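PDB 3PGB: amine oxidase from Emericella nidulans, which probably oxidises primary amines with the help of a bound copper ion and a topaquinone cofactor built into its own chain. Local coordinates for residues 277-282 with 510-515; 364-369 with 488-493; 375-380 with 496-501. One frame throughout, in Å; residues are numbered along the deposited sequence.

Contacts 2 and 3 are two neighbouring patches of one buried apolar layer in the copper amine oxidase domain, their centres about 6 Å apart. Strands 363-371 and 374-389 are antiparallel neighbours, as are 486-492 and 498-504, so both contacts press the same two pairs of strands together. Contact 2 does so with aromatic rings against leucine and isoleucine methyls, contact 3 with aliphatic methyl groups alone. Contact 1 lies about 43 Å from contact 2 and 46 Å from contact 3, centre to centre. It is only partly buried and joins a hairpin of the DUF1965 region to a loop of the enzyme domain, through an amide-amide hydrogen bond and a bridging water.

Contact 1 (277-282 with 510-515); sequences WMYNDI and SAYYAN
Asn515 meets the hairpin tip formed by Asn280 and Asp281 through its side-chain amide. Its ND2 donates to OD1 of Asn280 at 2.9 Å in a fairly straight bond, with 164° at the hydrogen. The donor lies in the carbonyl plane of Asn280, on a lone pair of OD1. The two amide planes are only 20° apart although the side chains themselves cross at about a right angle. The same amide lies beside Asp281, where ND2 of Asn515 packs 3.5 Å from CB of Asp281 without bonding to it; the carboxylate of Asp281 turns instead to Ser564 of the second subunit.

Asn280 and Asp281 are the two central residues of a type I' turn from Tyr279 to Ile282, and both take the positive phi values that this turn requires. Paired backbone bonds between Tyr279 and Ile282 close it as a tight two-residue beta hairpin, joining strands 273-279 and 282-284 of a five-stranded antiparallel sheet. CG of Asn280 stands anti to the backbone N (chi1 -160°), which carries OD1 out from the turn to Asn515.

Beside this bond, the hydroxyls of Tyr279 and Tyr512 stay 4.3 Å apart, OH to OH, and a water fills the step between them. It donates to Tyr512 OH at 2.7 Å and lies 2.8 Å from Tyr279 OH. Leu302 N and Lys303 O provide further partners for Tyr279 and Tyr512, respectively, so that the backbone at Leu302 and Lys303 shares in the same network.

The junction between hairpin and enzyme-domain loop is thus polar and directional: its one direct hydrogen bond lies in plane for both amides, so its geometry depends on how both are turned, while the tyrosine hydroxyls meet only through a water.

Contact 2 (364-369 with 488-493); sequences LSLFDI and FSYNFH
Leu366 reaches between two aromatic side chains and uses mainly a different methyl for each. Its CG stands anti to the carbonyl carbon (chi1 -73°), and from there the two methyls divide between Tyr490 and Phe492. CD1 sits over one face of the Tyr490 ring, 3.8 Å from the centroid and 17° off the ring normal, a CH-pi contact displaced somewhat toward the CD1-CE1 side of the ring. The CD2 branch diverges toward Phe492 and meets that ring in its plane, at the edge, 3.8 Å from CZ. One leucine thus touches a face and an edge. The edge of Tyr490 is taken by Leu364, whose CD2 lies near the ring plane, 4.0 Å from CE1 of Tyr490; both leucines slide past the tyrosine in the opposite direction to it.

These side chains come from strands 364-367 and 488-492, which run nearly parallel, 22° apart, with their axes 9.6 Å from each other. At that distance the backbones share no hydrogen bonds: the strands belong to facing layers of the large beta sandwich that forms the catalytic domain of copper amine oxidases, and their inward residues fill the space between the layers.

Phe492 also has CG2 of Ile369 at its edge, 4.3 Å from CE2 of Phe492, while Phe352 and Phe354 of strand 352-359 meet its ring as well. The phenol of Tyr490 finds a polar partner within this apolar layer: a water in the plane of the ring lies 2.7 Å from Tyr490 OH and donates to the backbone O of Leu364 at 3.0 Å.

Contact 3 (375-380 with 496-501); sequences RVLYEL and GTIGVE
With CG1 anti to the carbonyl carbon (chi1 -61°) and the chain extended beyond it (chi2 150°), Ile498 brings its CD1 methyl up to both Val376 and Leu377. Leu380 has CG anti to the backbone N instead (chi1 -177°), which directs CD2 at the CG2 methyl of Val500. Three pairs of branched aliphatic side chains meet tip to tip in this way: Val376 with Ile498, Leu377 with Ile498, and Leu380 with Val500. CD1 of Ile498 stands 3.8 Å from CG2 of Val376 and also 3.8 Å from CD1 of Leu377, so that one methyl is shared by two neighbours. CD2 of Leu380 is 3.7 Å from CG2 of Val500 and, less closely, 4.3 Å from CG2 of Ile498, linking the two groups into a continuous patch.

On the 496-501 side, Ile498 and Val500 alternate with Gly499 in a regular strand and face the same way. The 375-380 side is irregular: the chain turns corners at Val376 and Tyr378, and the consecutive residues Val376 and Leu377 both direct their side chains toward Ile498. The CA atoms of Leu380 and Val500 are 9.1 Å apart, the spacing of strands packed face to face across the beta sandwich rather than paired within one layer.

Phe719 of strand 714-722 adds its side chain to Leu377, Leu380 and Ile498. Leu377 also touches Phe542, a residue of a calcium site, and its side chain lies about 8 Å from the bound ion.

No polar atom takes part between the segments: the contact is purely apolar, consistent with packing held by dispersion and the exclusion of water, with Leu377 carrying it up to the calcium-site residue Phe542.

Contact 1 (277-282 with 510-515)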
loop_
_atom_site.group_PDB
_atom_site.type_symbol
_atom_site.label_atom_id
_atom_site.label_comp_id
_atom_site.label_asym_id
_atom_site.label_seq_id
_atom_site.Cartn_x
_atom_site.Cartn_y
_atom_site.Cartn_z
ATOM N N TRP A 277 -19.756 -21.510 35.222
ATOM C CA TRP A 277 -19.216 -22.204 34.060
ATOM C C TRP A 277 -20.026 -21.797 32.832
ATOM O O TRP A 277 -21.181 -21.404 32.964
ATOM C CB TRP A 277 -19.361 -23.716 34.223
ATOM C CG TRP A 277 -18.526 -24.349 35.288
ATOM C CD1 TRP A 277 -18.878 -24.550 36.591
ATOM C CD2 TRP A 277 -17.221 -24.914 35.134
ATOM N NE1 TRP A 277 -17.864 -25.187 37.264
ATOM C CE2 TRP A 277 -16.833 -25.419 36.393
ATOM C CE3 TRP A 277 -16.334 -25.027 34.059
ATOM C CZ2 TRP A 277 -15.596 -26.032 36.606
ATOM C CZ3 TRP A 277 -15.105 -25.635 34.271
ATOM C CH2 TRP A 277 -14.748 -26.129 35.535
ATOM N N MET A 278 -19.440 -21.907 31.643
ATOM C CA MET A 278 -20.219 -21.799 30.393
ATOM C C MET A 278 -19.802 -22.876 29.404
ATOM O O MET A 278 -18.630 -23.228 29.319
ATOM C CB MET A 278 -20.084 -20.418 29.748
ATOM C CG MET A 278 -21.117 -20.133 28.641
ATOM S SD MET A 278 -20.735 -20.814 26.994
ATOM C CE MET A 278 -19.518 -19.630 26.425
ATOM N N TYR A 279 -20.781 -23.403 28.677
ATOM C CA TYR A 279 -20.547 -24.387 27.629
ATOM C C TYR A 279 -21.728 -24.378 26.660
ATOM O O TYR A 279 -22.888 -24.407 27.080
ATOM C CB TYR A 279 -20.370 -25.789 28.224
ATOM C CG TYR A 279 -19.847 -26.805 27.229
ATOM C CD1 TYR A 279 -18.488 -26.908 26.964
ATOM C CD2 TYR A 279 -20.713 -27.656 26.545
ATOM C CE1 TYR A 279 -18.000 -27.836 26.047
ATOM C CE2 TYR A 279 -20.230 -28.591 25.622
ATOM C CZ TYR A 279 -18.873 -28.671 25.383
ATOM O OH TYR A 279 -18.382 -29.581 24.473
ATOM N N ASN A 280 -21.432 -24.323 25.365
ATOM C CA ASN A 280 -22.469 -24.323 24.343
ATOM C C ASN A 280 -23.545 -23.272 24.635
ATOM O O ASN A 280 -24.735 -23.549 24.527
ATOM C CB ASN A 280 -23.085 -25.728 24.239
ATOM C CG ASN A 280 -23.805 -25.965 22.918
ATOM O OD1 ASN A 280 -23.681 -25.180 21.970
ATOM N ND2 ASN A 280 -24.560 -27.054 22.851
ATOM N N ASP A 281 -23.109 -22.077 25.030
ATOM C CA ASP A 281 -23.993 -20.923 25.253
ATOM C C ASP A 281 -24.990 -21.102 26.406
ATOM O O ASP A 281 -26.010 -20.417 26.462
ATOM C CB ASP A 281 -24.739 -20.569 23.957
ATOM C CG ASP A 281 -25.218 -19.127 23.921
ATOM O OD1 ASP A 281 -26.289 -18.877 23.338
ATOM O OD2 ASP A 281 -24.531 -18.243 24.473
ATOM N N ILE A 282 -24.677 -22.012 27.326
ATOM C CA ILE A 282 -25.482 -22.238 28.522
ATOM C C ILE A 282 -24.635 -21.948 29.749
ATOM O O ILE A 282 -23.521 -22.454 29.873
ATOM C CB ILE A 282 -25.979 -23.686 28.592
ATOM C CG1 ILE A 282 -26.919 -23.979 27.416
ATOM C CG2 ILE A 282 -26.683 -23.947 29.923
ATOM C CD1 ILE A 282 -27.359 -25.431 27.329
ATOM N N SER A 510 -7.329 -18.211 18.415
ATOM C CA SER A 510 -8.543 -18.799 17.875
ATOM C C SER A 510 -9.716 -18.648 18.834
ATOM O O SER A 510 -9.565 -18.122 19.933
ATOM C CB SER A 510 -8.268 -20.277 17.603
ATOM O OG SER A 510 -9.351 -20.915 16.978
ATOM N N ALA A 511 -10.888 -19.095 18.397
ATOM C CA ALA A 511 -12.081 -19.142 19.238
ATOM C C ALA A 511 -12.832 -20.432 18.951
ATOM O O ALA A 511 -12.818 -20.917 17.820
ATOM C CB ALA A 511 -12.970 -17.939 18.966
ATOM N N TYR A 512 -13.475 -20.994 19.973
ATOM C CA TYR A 512 -14.274 -22.208 19.799
ATOM C C TYR A 512 -15.476 -21.893 18.922
ATOM O O TYR A 512 -16.069 -20.819 19.033
ATOM C CB TYR A 512 -14.724 -22.772 21.153
ATOM C CG TYR A 512 -15.179 -24.217 21.091
ATOM C CD1 TYR A 512 -14.269 -25.245 20.833
ATOM C CD2 TYR A 512 -16.508 -24.558 21.299
ATOM C CE1 TYR A 512 -14.677 -26.573 20.778
ATOM C CE2 TYR A 512 -16.929 -25.878 21.241
ATOM C CZ TYR A 512 -16.009 -26.879 20.986
ATOM O OH TYR A 512 -16.431 -28.180 20.935
ATOM N N TYR A 513 -15.830 -22.829 18.048
ATOM C CA TYR A 513 -16.832 -22.571 17.004
ATOM C C TYR A 513 -18.231 -22.373 17.563
ATOM O O TYR A 513 -19.009 -21.587 17.021
ATOM C CB TYR A 513 -16.860 -23.709 15.980
ATOM C CG TYR A 513 -17.744 -24.882 16.353
ATOM C CD1 TYR A 513 -18.999 -25.042 15.771
ATOM C CD2 TYR A 513 -17.327 -25.831 17.288
ATOM C CE1 TYR A 513 -19.819 -26.116 16.109
ATOM C CE2 TYR A 513 -18.137 -26.913 17.629
ATOM C CZ TYR A 513 -19.380 -27.049 17.038
ATOM O OH TYR A 513 -20.182 -28.112 17.370
ATOM N N ALA A 514 -18.535 -23.081 18.650
ATOM C CA ALA A 514 -19.906 -23.242 19.116
ATOM C C ALA A 514 -20.587 -21.904 19.364
ATOM O O ALA A 514 -20.157 -21.131 20.211
ATOM C CB ALA A 514 -19.945 -24.107 20.378
ATOM N N ASN A 515 -21.633 -21.634 18.587
ATOM C CA ASN A 515 -22.493 -20.471 18.788
ATOM C C ASN A 515 -21.792 -19.125 18.579
ATOM O O ASN A 515 -22.265 -18.098 19.073
ATOM C CB ASN A 515 -23.112 -20.507 20.187
ATOM C CG ASN A 515 -23.545 -21.897 20.590
ATOM O OD1 ASN A 515 -24.448 -22.478 19.983
ATOM N ND2 ASN A 515 -22.886 -22.450 21.605
HETATM O O HOH W 1 -15.850 -28.905 23.500
#

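Contact 2 (364-369 with 488-493)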
loop_
_atom_site.group_PDB
_atom_site.type_symbol
_atom_site.label_atom_id
_atom_site.label_comp_id
_atom_site.label_asym_id
_atom_site.label_seq_id
_atom_site.Cartn_x
_atom_site.Cartn_y
_atom_site.Cartn_z
ATOM N N LEU A 364 12.100 -1.051 19.181
ATOM C CA LEU A 364 12.861 -0.117 18.344
ATOM C C LEU A 364 12.297 1.294 18.402
ATOM O O LEU A 364 11.090 1.481 18.508
ATOM C CB LEU A 364 12.867 -0.602 16.888
ATOM C CG LEU A 364 13.666 0.169 15.836
ATOM C CD1 LEU A 364 15.120 0.323 16.232
ATOM C CD2 LEU A 364 13.547 -0.557 14.504
ATOM N N SER A 365 13.183 2.277 18.312
ATOM C CA SER A 365 12.791 3.679 18.252
ATOM C C SER A 365 13.871 4.456 17.509
ATOM O O SER A 365 15.039 4.061 17.531
ATOM C CB SER A 365 12.623 4.214 19.666
ATOM O OG SER A 365 11.914 5.429 19.667
ATOM N N LEU A 366 13.478 5.536 16.836
ATOM C CA LEU A 366 14.420 6.396 16.106
ATOM C C LEU A 366 14.415 7.803 16.694
ATOM O O LEU A 366 13.357 8.329 17.045
ATOM C CB LEU A 366 14.057 6.473 14.618
ATOM C CG LEU A 366 14.344 5.241 13.758
ATOM C CD1 LEU A 366 13.505 4.058 14.200
ATOM C CD2 LEU A 366 14.091 5.549 12.287
ATOM N N PHE A 367 15.595 8.410 16.784
ATOM C CA PHE A 367 15.741 9.768 17.302
ATOM C C PHE A 367 16.566 10.641 16.363
ATOM O O PHE A 367 17.425 10.159 15.637
ATOM C CB PHE A 367 16.409 9.746 18.676
ATOM C CG PHE A 367 15.510 9.279 19.780
ATOM C CD1 PHE A 367 15.443 7.936 20.121
ATOM C CD2 PHE A 367 14.731 10.185 20.483
ATOM C CE1 PHE A 367 14.607 7.508 21.147
ATOM C CE2 PHE A 367 13.894 9.763 21.508
ATOM C CZ PHE A 367 13.831 8.431 21.843
ATOM N N ASP A 368 16.301 11.938 16.405
ATOM C CA ASP A 368 17.048 12.927 15.640
ATOM C C ASP A 368 17.169 12.528 14.169
ATOM O O ASP A 368 18.261 12.544 13.606
ATOM C CB ASP A 368 18.429 13.143 16.279
ATOM C CG ASP A 368 19.128 14.420 15.792
ATOM O OD1 ASP A 368 20.368 14.492 15.941
ATOM O OD2 ASP A 368 18.461 15.345 15.279
ATOM N N ILE A 369 16.042 12.166 13.560
ATOM C CA ILE A 369 16.004 11.859 12.136
ATOM C C ILE A 369 16.196 13.167 11.370
ATOM O O ILE A 369 15.360 14.058 11.472
ATOM C CB ILE A 369 14.655 11.185 11.714
ATOM C CG1 ILE A 369 14.475 9.839 12.428
ATOM C CG2 ILE A 369 14.598 10.984 10.210
ATOM C CD1 ILE A 369 13.198 9.115 12.083
ATOM N N PHE A 488 8.270 -4.883 11.888
ATOM C CA PHE A 488 8.282 -3.430 11.744
ATOM C C PHE A 488 9.386 -3.006 10.798
ATOM O O PHE A 488 10.492 -3.522 10.875
ATOM C CB PHE A 488 8.513 -2.763 13.092
ATOM C CG PHE A 488 7.443 -3.048 14.089
ATOM C CD1 PHE A 488 7.612 -4.038 15.042
ATOM C CD2 PHE A 488 6.254 -2.330 14.071
ATOM C CE1 PHE A 488 6.620 -4.306 15.962
ATOM C CE2 PHE A 488 5.254 -2.594 14.992
ATOM C CZ PHE A 488 5.439 -3.585 15.938
ATOM N N SER A 489 9.093 -2.042 9.931
ATOM C CA SER A 489 10.069 -1.564 8.959
ATOM C C SER A 489 10.034 -0.038 8.848
ATOM O O SER A 489 8.959 0.551 8.747
ATOM C CB SER A 489 9.793 -2.192 7.593
ATOM O OG SER A 489 9.750 -3.607 7.671
ATOM N N TYR A 490 11.210 0.591 8.879
ATOM C CA TYR A 490 11.333 2.025 8.639
ATOM C C TYR A 490 12.034 2.246 7.312
ATOM O O TYR A 490 13.184 1.862 7.150
ATOM C CB TYR A 490 12.104 2.707 9.765
ATOM C CG TYR A 490 11.303 2.780 11.036
ATOM C CD1 TYR A 490 11.466 1.830 12.044
ATOM C CD2 TYR A 490 10.353 3.776 11.217
ATOM C CE1 TYR A 490 10.713 1.885 13.204
ATOM C CE2 TYR A 490 9.600 3.840 12.373
ATOM C CZ TYR A 490 9.783 2.893 13.359
ATOM O OH TYR A 490 9.032 2.970 14.501
ATOM N N ASN A 491 11.328 2.862 6.371
ATOM C CA ASN A 491 11.828 3.056 5.014
ATOM C C ASN A 491 12.290 4.489 4.800
ATOM O O ASN A 491 11.679 5.416 5.316
ATOM C CB ASN A 491 10.721 2.766 3.996
ATOM C CG ASN A 491 10.319 1.316 3.969
ATOM O OD1 ASN A 491 11.173 0.427 3.990
ATOM N ND2 ASN A 491 9.019 1.060 3.912
ATOM N N PHE A 492 13.341 4.662 4.005
ATOM C CA PHE A 492 13.789 5.984 3.585
ATOM C C PHE A 492 14.043 5.968 2.086
ATOM O O PHE A 492 14.727 5.083 1.594
ATOM C CB PHE A 492 15.062 6.369 4.329
ATOM C CG PHE A 492 14.931 6.292 5.817
ATOM C CD1 PHE A 492 15.144 5.098 6.481
ATOM C CD2 PHE A 492 14.578 7.409 6.550
ATOM C CE1 PHE A 492 15.008 5.018 7.851
ATOM C CE2 PHE A 492 14.449 7.340 7.925
ATOM C CZ PHE A 492 14.664 6.141 8.575
ATOM N N HIS A 493 13.508 6.957 1.374
ATOM C CA HIS A 493 13.575 6.991 -0.084
ATOM C C HIS A 493 14.270 8.231 -0.624
ATOM O O HIS A 493 14.393 9.241 0.072
ATOM C CB HIS A 493 12.171 6.908 -0.648
ATOM C CG HIS A 493 11.453 5.648 -0.283
ATOM N ND1 HIS A 493 10.840 5.469 0.938
ATOM C CD2 HIS A 493 11.256 4.502 -0.977
ATOM C CE1 HIS A 493 10.293 4.267 0.978
ATOM N NE2 HIS A 493 10.534 3.659 -0.170
HETATM O O HOH W 2 8.935 1.114 16.478
#

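Contact 3 (375-380 with 496-501)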
loop_
_atom_site.group_PDB
_atom_site.type_symbol
_atom_site.label_atom_id
_atom_site.label_comp_id
_atom_site.label_asym_id
_atom_site.label_seq_id
_atom_site.Cartn_x
_atom_site.Cartn_y
_atom_site.Cartn_z
ATOM N N ARG A 375 16.847 18.640 10.831
ATOM C CA ARG A 375 15.968 17.722 11.548
ATOM C C ARG A 375 14.532 17.825 11.022
ATOM O O ARG A 375 14.036 18.925 10.783
ATOM C CB ARG A 375 15.987 18.013 13.055
ATOM C CG ARG A 375 15.116 17.051 13.866
ATOM C CD ARG A 375 15.218 17.272 15.370
ATOM N NE ARG A 375 16.608 17.230 15.832
ATOM C CZ ARG A 375 17.276 18.241 16.392
ATOM N NH1 ARG A 375 16.703 19.418 16.613
ATOM N NH2 ARG A 375 18.540 18.063 16.748
ATOM N N VAL A 376 13.886 16.675 10.833
ATOM C CA VAL A 376 12.455 16.629 10.513
ATOM C C VAL A 376 11.655 15.941 11.623
ATOM O O VAL A 376 10.498 16.276 11.838
ATOM C CB VAL A 376 12.177 15.960 9.145
ATOM C CG1 VAL A 376 13.326 16.223 8.178
ATOM C CG2 VAL A 376 11.919 14.479 9.300
ATOM N N LEU A 377 12.276 14.991 12.322
ATOM C CA LEU A 377 11.649 14.300 13.449
ATOM C C LEU A 377 12.643 14.125 14.596
ATOM O O LEU A 377 13.707 13.529 14.420
ATOM C CB LEU A 377 11.142 12.924 13.009
ATOM C CG LEU A 377 9.952 12.862 12.038
ATOM C CD1 LEU A 377 10.144 11.773 10.995
ATOM C CD2 LEU A 377 8.645 12.657 12.790
ATOM N N TYR A 378 12.303 14.658 15.766
ATOM C CA TYR A 378 13.108 14.434 16.966
ATOM C C TYR A 378 13.004 12.977 17.407
ATOM O O TYR A 378 13.978 12.403 17.884
ATOM C CB TYR A 378 12.679 15.365 18.117
ATOM C CG TYR A 378 13.336 15.025 19.442
ATOM C CD1 TYR A 378 14.647 15.404 19.712
ATOM C CD2 TYR A 378 12.655 14.300 20.412
ATOM C CE1 TYR A 378 15.256 15.084 20.914
ATOM C CE2 TYR A 378 13.257 13.971 21.617
ATOM C CZ TYR A 378 14.558 14.364 21.861
ATOM O OH TYR A 378 15.154 14.034 23.058
ATOM N N GLU A 379 11.819 12.394 17.244
ATOM C CA GLU A 379 11.528 11.054 17.740
ATOM C C GLU A 379 10.432 10.381 16.905
ATOM O O GLU A 379 9.424 11.008 16.577
ATOM C CB GLU A 379 11.095 11.122 19.210
ATOM C CG GLU A 379 10.820 9.750 19.843
ATOM C CD GLU A 379 10.242 9.832 21.250
ATOM O OE1 GLU A 379 10.131 8.767 21.892
ATOM O OE2 GLU A 379 9.889 10.948 21.713
ATOM N N LEU A 380 10.659 9.114 16.558
ATOM C CA LEU A 380 9.684 8.268 15.863
ATOM C C LEU A 380 9.771 6.870 16.471
ATOM O O LEU A 380 10.848 6.292 16.532
ATOM C CB LEU A 380 9.994 8.217 14.364
ATOM C CG LEU A 380 9.061 7.454 13.410
ATOM C CD1 LEU A 380 7.620 7.937 13.488
ATOM C CD2 LEU A 380 9.571 7.578 11.968
ATOM N N GLY A 496 12.804 11.704 -0.434
ATOM C CA GLY A 496 12.664 12.274 0.897
ATOM C C GLY A 496 11.564 11.640 1.721
ATOM O O GLY A 496 11.304 12.070 2.839
ATOM N N THR A 497 10.930 10.603 1.185
ATOM C CA THR A 497 9.794 9.979 1.847
ATOM C C THR A 497 10.252 8.995 2.927
ATOM O O THR A 497 11.070 8.111 2.674
ATOM C CB THR A 497 8.894 9.260 0.826
ATOM O OG1 THR A 497 8.361 10.221 -0.104
ATOM C CG2 THR A 497 7.752 8.539 1.521
ATOM N N ILE A 498 9.725 9.175 4.133
ATOM C CA ILE A 498 9.967 8.276 5.256
ATOM C C ILE A 498 8.739 7.413 5.391
ATOM O O ILE A 498 7.626 7.934 5.367
ATOM C CB ILE A 498 10.134 9.056 6.578
ATOM C CG1 ILE A 498 11.335 10.013 6.498
ATOM C CG2 ILE A 498 10.266 8.087 7.761
ATOM C CD1 ILE A 498 11.188 11.258 7.345
ATOM N N GLY A 499 8.921 6.104 5.536
ATOM C CA GLY A 499 7.792 5.182 5.669
ATOM C C GLY A 499 7.848 4.416 6.973
ATOM O O GLY A 499 8.923 3.988 7.401
ATOM N N VAL A 500 6.694 4.254 7.615
ATOM C CA VAL A 500 6.574 3.391 8.786
ATOM C C VAL A 500 5.538 2.312 8.483
ATOM O O VAL A 500 4.390 2.624 8.187
ATOM C CB VAL A 500 6.161 4.184 10.041
ATOM C CG1 VAL A 500 6.201 3.287 11.278
ATOM C CG2 VAL A 500 7.066 5.405 10.225
ATOM N N GLU A 501 5.956 1.049 8.542
ATOM C CA GLU A 501 5.091 -0.084 8.213
ATOM C C GLU A 501 5.065 -1.141 9.305
ATOM O O GLU A 501 6.037 -1.325 10.042
ATOM C CB GLU A 501 5.582 -0.779 6.946
ATOM C CG GLU A 501 5.342 -0.028 5.660
ATOM C CD GLU A 501 5.925 -0.760 4.462
ATOM O OE1 GLU A 501 5.804 -2.010 4.396
ATOM O OE2 GLU A 501 6.515 -0.086 3.590
#